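Local coordinates for protein acetyltransferase (Vibrio fischeri, PDB 3JVN) that probably transfers acyl groups, other than amino-acyl groups, as a member of the GNAT acetyltransferase family, at residues M88-E93 and E124-V129; E55-V60 and G73-L78. All blocks are in the same frame, centred on the assembly; numbering follows the deposited sequence.

Interaction 1. Residues M88-E93 and E124-V129; sequences MATIDE and EIFVEV
Ala89 CB meets Ile125 CD1 at 3.5 Å, while farther along this face Ile91 CD1 lies 4.1 Å from Val127 CG2. On the other face, selenomethionine Met88 sends its extended chain alongside Glu124, with SE 3.6 Å from Glu124 CB. The same selenium reaches the edge of the Phe126 ring, 76° off the ring normal, a Met-aromatic contact. Thr90 OG1, beside its own backbone N (chi1 -47°), lies near the ring plane, which leaves CG2 to meet the bent, crossing chain of Glu128 at CG. Backbone bonds stitch the strands in parallel: Ala89 N to Glu124 O, Phe126 N to Ala89 O, Ile91 N to Phe126 O, and Glu128 N to Ile91 O (2.7 Å). These strands close a beta-alpha-beta unit through helix 105-118; in GNAT enzymes the corresponding pair receives the acetyl-CoA arm where it splays apart. Beyond Val127 regular pairing ends, and Val129 CG2 rests on Ile91 CG2 at 3.7 Å. Asp92 and Glu93 form a classic beta bulge against Thr72. Asp92 OD1 is bonded by both Tyr50 OH and His74 ND1, Glu93 OE2 by His24. Helix residue Leu117 backs Ala89 and Ile125, and Phe126 of the second subunit packs on Met88 and Glu124.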
loop_
_atom_site.group_PDB
_atom_site.type_symbol
_atom_site.label_atom_id
_atom_site.label_comp_id
_atom_site.label_asym_id
_atom_site.label_seq_id
_atom_site.Cartn_x
_atom_site.Cartn_y
_atom_site.Cartn_z
HETATM N N MSE A 88 -7.380 -1.546 -2.190
HETATM C CA MSE A 88 -6.762 -0.249 -1.968
HETATM C C MSE A 88 -7.061 0.625 -3.164
HETATM O O MSE A 88 -7.660 0.174 -4.142
HETATM C CB MSE A 88 -5.249 -0.389 -1.809
HETATM C CG MSE A 88 -4.815 -1.393 -0.768
HETATM SE SE MSE A 88 -2.912 -1.288 -0.490
HETATM C CE MSE A 88 -2.765 -2.506 1.001
ATOM N N ALA A 89 -6.638 1.876 -3.089
ATOM C CA ALA A 89 -6.872 2.796 -4.179
ATOM C C ALA A 89 -5.788 3.856 -4.267
ATOM O O ALA A 89 -4.928 3.963 -3.391
ATOM C CB ALA A 89 -8.256 3.467 -4.038
ATOM N N THR A 90 -5.855 4.653 -5.330
ATOM C CA THR A 90 -4.883 5.716 -5.563
ATOM C C THR A 90 -5.558 6.966 -6.141
ATOM O O THR A 90 -6.350 6.877 -7.078
ATOM C CB THR A 90 -3.783 5.258 -6.568
ATOM O OG1 THR A 90 -3.302 3.961 -6.198
ATOM C CG2 THR A 90 -2.616 6.235 -6.569
ATOM N N ILE A 91 -5.245 8.121 -5.570
ATOM C CA ILE A 91 -5.768 9.385 -6.072
ATOM C C ILE A 91 -4.627 9.871 -6.951
ATOM O O ILE A 91 -3.511 10.098 -6.476
ATOM C CB ILE A 91 -6.064 10.389 -4.923
ATOM C CG1 ILE A 91 -7.288 9.912 -4.140
ATOM C CG2 ILE A 91 -6.347 11.767 -5.482
ATOM C CD1 ILE A 91 -7.541 10.651 -2.853
ATOM N N ASP A 92 -4.910 10.001 -8.243
ATOM C CA ASP A 92 -3.898 10.399 -9.202
ATOM C C ASP A 92 -3.718 11.908 -9.431
ATOM O O ASP A 92 -2.708 12.486 -9.027
ATOM C CB ASP A 92 -4.180 9.683 -10.529
ATOM C CG ASP A 92 -4.202 8.171 -10.375
ATOM O OD1 ASP A 92 -5.186 7.523 -10.812
ATOM O OD2 ASP A 92 -3.221 7.627 -9.817
ATOM N N GLU A 93 -4.702 12.533 -10.069
ATOM C CA GLU A 93 -4.644 13.953 -10.390
ATOM C C GLU A 93 -5.803 14.781 -9.870
ATOM O O GLU A 93 -6.899 14.276 -9.624
ATOM C CB GLU A 93 -4.576 14.128 -11.900
ATOM C CG GLU A 93 -3.413 13.442 -12.531
ATOM C CD GLU A 93 -3.764 12.906 -13.887
ATOM O OE1 GLU A 93 -4.618 11.984 -13.968
ATOM O OE2 GLU A 93 -3.180 13.412 -14.873
ATOM N N GLU A 124 -6.186 0.954 2.179
ATOM C CA GLU A 124 -5.128 1.957 2.050
ATOM C C GLU A 124 -5.345 2.909 0.871
ATOM O O GLU A 124 -5.865 2.510 -0.168
ATOM C CB GLU A 124 -3.765 1.271 1.900
ATOM C CG GLU A 124 -3.329 0.451 3.112
ATOM C CD GLU A 124 -3.468 1.216 4.417
ATOM O OE1 GLU A 124 -3.062 2.400 4.445
ATOM O OE2 GLU A 124 -3.966 0.631 5.412
ATOM N N ILE A 125 -4.931 4.164 1.049
ATOM C CA ILE A 125 -5.056 5.191 0.013
ATOM C C ILE A 125 -3.749 5.958 -0.240
ATOM O O ILE A 125 -3.190 6.578 0.667
ATOM C CB ILE A 125 -6.149 6.233 0.374
ATOM C CG1 ILE A 125 -7.507 5.550 0.488
ATOM C CG2 ILE A 125 -6.203 7.326 -0.681
ATOM C CD1 ILE A 125 -7.930 4.808 -0.773
ATOM N N PHE A 126 -3.288 5.925 -1.488
ATOM C CA PHE A 126 -2.056 6.606 -1.885
ATOM C C PHE A 126 -2.385 7.819 -2.740
ATOM O O PHE A 126 -2.966 7.674 -3.812
ATOM C CB PHE A 126 -1.177 5.656 -2.697
ATOM C CG PHE A 126 -0.826 4.396 -1.978
ATOM C CD1 PHE A 126 0.132 4.401 -0.975
ATOM C CD2 PHE A 126 -1.476 3.203 -2.288
ATOM C CE1 PHE A 126 0.436 3.236 -0.291
ATOM C CE2 PHE A 126 -1.179 2.033 -1.612
ATOM C CZ PHE A 126 -0.223 2.045 -0.610
ATOM N N VAL A 127 -2.015 9.004 -2.266
ATOM C CA VAL A 127 -2.270 10.233 -3.006
ATOM C C VAL A 127 -1.056 10.578 -3.869
ATOM O O VAL A 127 0.081 10.636 -3.387
ATOM C CB VAL A 127 -2.617 11.409 -2.041
ATOM C CG1 VAL A 127 -2.925 12.687 -2.823
ATOM C CG2 VAL A 127 -3.835 11.029 -1.188
ATOM N N GLU A 128 -1.305 10.784 -5.157
ATOM C CA GLU A 128 -0.247 11.100 -6.115
ATOM C C GLU A 128 -0.327 12.548 -6.589
ATOM O O GLU A 128 0.458 12.961 -7.435
ATOM C CB GLU A 128 -0.361 10.194 -7.348
ATOM C CG GLU A 128 -0.570 8.716 -7.077
ATOM C CD GLU A 128 0.659 8.027 -6.519
ATOM O OE1 GLU A 128 1.097 8.411 -5.415
ATOM O OE2 GLU A 128 1.187 7.105 -7.180
ATOM N N VAL A 129 -1.279 13.315 -6.065
ATOM C CA VAL A 129 -1.429 14.708 -6.488
ATOM C C VAL A 129 -0.177 15.548 -6.186
ATOM O O VAL A 129 0.621 15.191 -5.319
ATOM C CB VAL A 129 -2.657 15.353 -5.824
ATOM C CG1 VAL A 129 -2.965 16.676 -6.492
ATOM C CG2 VAL A 129 -3.845 14.407 -5.919
#

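Interaction 2. Residues E55-V60 and G73-L78; sequences ECMVYV and GHFCEL
Selenomethionine Met57 swings CG beside its backbone N, runs on extended to SE and turns at its last torsion (chi3 73°), and Phe75 sets its ring beside its own backbone N (chi1 -72°), so that selenium and ring meet. Met57 SE lies 3.8 Å from Phe75 CZ, 28° off the ring normal: an oblique Met-aromatic contact. The carboxylate of Glu55 comes to the root of this ring, its chain bent at chi2 and crossing Phe75 at about a right angle, with Glu55 OE1 3.8 Å from Phe75 CD2. Three backbone bonds hold the two strands in register. Phe75 N gives a nearly straight bond to Glu55 O (2.8 Å), and Gly73 and Met57 exchange two bonds, Met57 N to Gly73 O (2.7 Å) and Gly73 N to Met57 O (3.0 Å). Gly73 and Met57 are thus a hydrogen-bonded antiparallel pair. Cys56 and His74 form the adjoining non-hydrogen-bonded pair, where Cys56 SG lies 4.1 Å from His74 CB on the face turned from Met57. This is the end of a beta hairpin, strands 56-62 and 67-79, away from its turn; the pairing runs on toward the turn, Tyr59 bonding Ile71. Helix 105-118 covers the Met57 and Phe75 face with Glu116 and Leu117, and the Phe75 ring also meets Tyr120. Helix 47-52 lies on the opposite face, where Tyr50 touches Cys56 and His74.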
loop_
_atom_site.group_PDB
_atom_site.type_symbol
_atom_site.label_atom_id
_atom_site.label_comp_id
_atom_site.label_asym_id
_atom_site.label_seq_id
_atom_site.Cartn_x
_atom_site.Cartn_y
_atom_site.Cartn_z
ATOM N N GLU A 55 -12.616 0.273 -13.043
ATOM C CA GLU A 55 -11.897 0.452 -11.778
ATOM C C GLU A 55 -11.460 1.911 -11.582
ATOM O O GLU A 55 -10.816 2.233 -10.574
ATOM C CB GLU A 55 -10.645 -0.436 -11.741
ATOM C CG GLU A 55 -10.876 -1.945 -11.873
ATOM C CD GLU A 55 -11.922 -2.498 -10.902
ATOM O OE1 GLU A 55 -12.214 -1.842 -9.883
ATOM O OE2 GLU A 55 -12.451 -3.597 -11.165
ATOM N N CYS A 56 -11.811 2.786 -12.529
ATOM C CA CYS A 56 -11.428 4.199 -12.459
ATOM C C CYS A 56 -12.521 5.172 -12.034
ATOM O O CYS A 56 -13.711 4.912 -12.185
ATOM C CB CYS A 56 -10.866 4.660 -13.808
ATOM S SG CYS A 56 -9.253 3.967 -14.227
HETATM N N MSE A 57 -12.098 6.315 -11.512
HETATM C CA MSE A 57 -13.029 7.338 -11.071
HETATM C C MSE A 57 -12.606 8.727 -11.516
HETATM O O MSE A 57 -11.430 9.065 -11.506
HETATM C CB MSE A 57 -13.138 7.320 -9.547
HETATM C CG MSE A 57 -13.742 6.058 -8.990
HETATM SE SE MSE A 57 -13.185 5.695 -7.181
HETATM C CE MSE A 57 -14.213 7.071 -6.270
ATOM N N VAL A 58 -13.578 9.531 -11.915
ATOM C CA VAL A 58 -13.282 10.892 -12.304
ATOM C C VAL A 58 -14.460 11.778 -11.941
ATOM O O VAL A 58 -15.542 11.634 -12.490
ATOM C CB VAL A 58 -12.949 11.010 -13.819
ATOM C CG1 VAL A 58 -13.958 10.234 -14.643
ATOM C CG2 VAL A 58 -12.939 12.461 -14.220
ATOM N N TYR A 59 -14.259 12.673 -10.981
ATOM C CA TYR A 59 -15.326 13.580 -10.601
ATOM C C TYR A 59 -14.963 14.988 -11.028
ATOM O O TYR A 59 -13.785 15.341 -11.084
ATOM C CB TYR A 59 -15.561 13.522 -9.098
ATOM C CG TYR A 59 -15.980 12.157 -8.637
ATOM C CD1 TYR A 59 -17.289 11.700 -8.835
ATOM C CD2 TYR A 59 -15.077 11.318 -8.002
ATOM C CE1 TYR A 59 -17.676 10.434 -8.409
ATOM C CE2 TYR A 59 -15.457 10.059 -7.573
ATOM C CZ TYR A 59 -16.749 9.623 -7.770
ATOM O OH TYR A 59 -17.121 8.380 -7.313
ATOM N N VAL A 60 -15.984 15.778 -11.349
ATOM C CA VAL A 60 -15.786 17.161 -11.769
ATOM C C VAL A 60 -16.612 18.139 -10.929
ATOM O O VAL A 60 -17.650 17.777 -10.367
ATOM C CB VAL A 60 -16.158 17.362 -13.278
ATOM C CG1 VAL A 60 -15.125 16.682 -14.174
ATOM C CG2 VAL A 60 -17.557 16.810 -13.554
ATOM N N GLY A 73 -9.006 9.175 -9.715
ATOM C CA GLY A 73 -8.483 8.120 -8.856
ATOM C C GLY A 73 -8.829 6.723 -9.353
ATOM O O GLY A 73 -9.778 6.569 -10.127
ATOM N N HIS A 74 -8.072 5.702 -8.938
ATOM C CA HIS A 74 -8.361 4.329 -9.373
ATOM C C HIS A 74 -8.216 3.271 -8.281
ATOM O O HIS A 74 -7.378 3.403 -7.400
ATOM C CB HIS A 74 -7.478 3.930 -10.572
ATOM C CG HIS A 74 -6.038 3.658 -10.231
ATOM N ND1 HIS A 74 -5.130 4.660 -9.965
ATOM C CD2 HIS A 74 -5.340 2.498 -10.175
ATOM C CE1 HIS A 74 -3.936 4.132 -9.764
ATOM N NE2 HIS A 74 -4.033 2.821 -9.886
ATOM N N PHE A 75 -9.050 2.233 -8.343
ATOM C CA PHE A 75 -8.985 1.135 -7.376
ATOM C C PHE A 75 -7.794 0.250 -7.744
ATOM O O PHE A 75 -7.426 0.133 -8.922
ATOM C CB PHE A 75 -10.267 0.276 -7.408
ATOM C CG PHE A 75 -11.474 0.950 -6.814
ATOM C CD1 PHE A 75 -11.439 1.435 -5.506
ATOM C CD2 PHE A 75 -12.644 1.107 -7.567
ATOM C CE1 PHE A 75 -12.545 2.066 -4.937
ATOM C CE2 PHE A 75 -13.767 1.736 -7.019
ATOM C CZ PHE A 75 -13.716 2.223 -5.691
ATOM N N CYS A 76 -7.174 -0.351 -6.736
ATOM C CA CYS A 76 -6.056 -1.252 -6.975
ATOM C C CYS A 76 -6.053 -2.337 -5.922
ATOM O O CYS A 76 -6.718 -2.230 -4.890
ATOM C CB CYS A 76 -4.717 -0.512 -6.990
ATOM S SG CYS A 76 -4.679 1.054 -6.117
ATOM N N GLU A 77 -5.317 -3.403 -6.195
ATOM C CA GLU A 77 -5.272 -4.523 -5.277
ATOM C C GLU A 77 -3.874 -4.990 -4.967
ATOM O O GLU A 77 -3.076 -5.258 -5.870
ATOM C CB GLU A 77 -6.038 -5.709 -5.860
ATOM C CG GLU A 77 -7.540 -5.665 -5.743
ATOM C CD GLU A 77 -8.153 -6.931 -6.304
ATOM O OE1 GLU A 77 -9.210 -7.370 -5.796
ATOM O OE2 GLU A 77 -7.554 -7.480 -7.256
ATOM N N LEU A 78 -3.591 -5.088 -3.675
ATOM C CA LEU A 78 -2.316 -5.583 -3.210
ATOM C C LEU A 78 -2.475 -7.103 -3.280
ATOM O O LEU A 78 -3.197 -7.713 -2.488
ATOM C CB LEU A 78 -2.072 -5.135 -1.776
ATOM C CG LEU A 78 -0.815 -5.693 -1.117
ATOM C CD1 LEU A 78 0.413 -5.070 -1.762
ATOM C CD2 LEU A 78 -0.848 -5.384 0.372
#

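Overall arrangement
Interactions 1 and 2 lie side by side in one mixed sheet, their centres about 8 Å apart, because strands 67-79 and 86-96 are antiparallel neighbours. Probable hydrogen bonds join them, Met88 O to Cys76 N at 2.7 Å and Thr90 O to His74 N at 2.8 Å. A side-chain bond spans them as well, His74 ND1 with Asp92 OD1, at the bulge. Leu117 of helix 105-118 is common to both. Both also reach the second subunit, where Glu77 and Leu78 pair with a strand of that chain and carry the sheet across the interface. By family analogy, the cofactor cleft would lie nearer interaction 1.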